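PDB 4DBF: 2-hydroxyhepta-2,4-diene-1,7-dioate isomerase from Corynebacterium glutamicum, which binds magnesium and probably acts as a lyase or isomerase of the FAH family, with oxaloacetate decarboxylase activity. Local coordinates for residues D30-C35 / R73-M78. Numbering follows the deposited sequence.
Sequences DGMCFC and RLLAPM. With MG (magnesium ion), chain D.
Met32 lays the end of its side chain across that of Leu75, the two meeting at about a right angle. Its chain runs extended beyond CG, which carries the methyl out to Leu75. Met32 CE presses on Leu75 CD1 at 3.4 Å, tighter than usual for two carbons, while Met32 SD lies 3.7 Å from the same methyl. Leucine suits the receiving place because its CB already points at strand 31-38 and one branch suffices to meet the thioether. Farther along, the Phe34 ring turns an edge to the backbone: CE1 stands 3.6 Å from Pro77 O, near the ring plane. The flexible Met78 thioether brings its methyl obliquely to this flat apolar ring, with Phe34 CE1 4.4 Å from Met78 CE. At the remote end Asp30 OD1 binds a magnesium ion at 1.9 Å, distinct from the Glu136, Glu138 and Asp167 site, and five waters complete its six ligands; OD2 forms a salt bridge with Arg65. Gly31 takes a positive phi of 125°, readily adopted without a CB. Within the Rv2993c-like N-terminal region, this is side-chain packing across an intervening strand: 22-28 pairs antiparallel with both 31-38 and 73-75, its Arg25 touches Met32, Phe34 and Leu75, and Pro77 and Met78 pack on Ile196 of strand 190-197.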
# COMPACT_ATOMS: atom_id res chain seq x y z
N ASP A 30 -1.23 -18.86 -24.15
CA ASP A 30 -2.59 -19.10 -23.74
C ASP A 30 -3.12 -18.19 -22.65
O ASP A 30 -4.23 -18.29 -22.31
CB ASP A 30 -2.80 -20.56 -23.35
CG ASP A 30 -4.26 -20.97 -23.37
OD1 ASP A 30 -4.99 -20.69 -24.33
OD2 ASP A 30 -4.69 -21.56 -22.41
N GLY A 31 -2.28 -17.30 -22.14
CA GLY A 31 -2.61 -16.43 -21.03
C GLY A 31 -1.60 -16.56 -19.90
O GLY A 31 -0.54 -17.04 -20.10
N MET A 32 -1.98 -16.16 -18.71
CA MET A 32 -1.12 -16.18 -17.54
C MET A 32 -1.50 -17.22 -16.55
O MET A 32 -2.62 -17.48 -16.35
CB MET A 32 -1.24 -14.88 -16.80
CG MET A 32 -0.66 -13.70 -17.48
SD MET A 32 -0.97 -12.21 -16.54
CE MET A 32 0.05 -11.15 -17.49
N CYS A 33 -0.51 -17.72 -15.85
CA CYS A 33 -0.75 -18.64 -14.79
C CYS A 33 0.38 -18.65 -13.78
O CYS A 33 1.41 -18.11 -14.02
CB CYS A 33 -0.94 -20.06 -15.33
SG CYS A 33 0.47 -20.69 -16.21
N PHE A 34 0.11 -19.24 -12.64
CA PHE A 34 1.10 -19.69 -11.71
C PHE A 34 1.72 -21.00 -12.18
O PHE A 34 1.10 -21.79 -12.82
CB PHE A 34 0.52 -19.87 -10.32
CG PHE A 34 0.30 -18.59 -9.60
CD1 PHE A 34 1.34 -17.91 -9.06
CD2 PHE A 34 -0.96 -18.04 -9.51
CE1 PHE A 34 1.14 -16.73 -8.41
CE2 PHE A 34 -1.17 -16.86 -8.86
CZ PHE A 34 -0.11 -16.21 -8.31
N CYS A 35 2.97 -21.18 -11.85
CA CYS A 35 3.71 -22.34 -12.24
C CYS A 35 4.85 -22.68 -11.29
O CYS A 35 5.27 -21.91 -10.49
CB CYS A 35 4.30 -22.12 -13.59
SG CYS A 35 5.63 -20.93 -13.59
N ARG A 73 7.29 -16.33 -20.63
CA ARG A 73 7.85 -15.16 -20.10
C ARG A 73 7.67 -14.96 -18.61
O ARG A 73 6.54 -14.96 -18.27
CB ARG A 73 7.21 -13.98 -20.76
CG ARG A 73 8.10 -13.17 -21.61
CD ARG A 73 7.39 -11.90 -22.09
NE ARG A 73 6.74 -12.11 -23.38
CZ ARG A 73 7.36 -12.43 -24.49
NH1 ARG A 73 8.66 -12.60 -24.52
NH2 ARG A 73 6.68 -12.57 -25.59
N LEU A 74 8.66 -14.94 -17.76
CA LEU A 74 8.48 -14.74 -16.35
C LEU A 74 7.85 -13.40 -16.06
O LEU A 74 8.20 -12.44 -16.63
CB LEU A 74 9.81 -14.83 -15.67
CG LEU A 74 10.36 -16.22 -15.59
CD1 LEU A 74 11.79 -16.20 -15.15
CD2 LEU A 74 9.54 -17.07 -14.66
N LEU A 75 6.92 -13.38 -15.15
CA LEU A 75 6.31 -12.17 -14.63
C LEU A 75 6.71 -12.00 -13.17
O LEU A 75 7.27 -12.86 -12.62
CB LEU A 75 4.80 -12.23 -14.74
CG LEU A 75 4.16 -12.57 -16.08
CD1 LEU A 75 2.67 -12.71 -15.96
CD2 LEU A 75 4.51 -11.57 -17.13
N ALA A 76 6.38 -10.89 -12.56
CA ALA A 76 6.53 -10.77 -11.12
C ALA A 76 5.82 -11.96 -10.52
O ALA A 76 4.75 -12.22 -10.86
CB ALA A 76 5.91 -9.49 -10.63
N PRO A 77 6.47 -12.68 -9.63
CA PRO A 77 5.91 -13.91 -9.12
C PRO A 77 4.69 -13.77 -8.22
O PRO A 77 4.08 -14.73 -7.96
CB PRO A 77 7.08 -14.56 -8.39
CG PRO A 77 7.97 -13.48 -8.07
CD PRO A 77 7.84 -12.49 -9.17
N MET A 78 4.36 -12.59 -7.78
CA MET A 78 3.15 -12.32 -7.02
C MET A 78 2.55 -10.96 -7.41
O MET A 78 3.23 -10.10 -7.88
CB MET A 78 3.41 -12.18 -5.53
CG MET A 78 3.60 -13.45 -4.76
SD MET A 78 2.23 -14.58 -4.68
CE MET A 78 3.15 -16.08 -4.59
MG MG D . -6.86 -20.39 -24.67
O HOH W 1 -6.65 -18.75 -23.43
O HOH W 2 -7.64 -21.44 -23.14
O HOH W 3 -8.98 -19.81 -25.12
O HOH W 4 -6.99 -21.94 -26.28
O HOH W 5 -6.23 -19.08 -26.47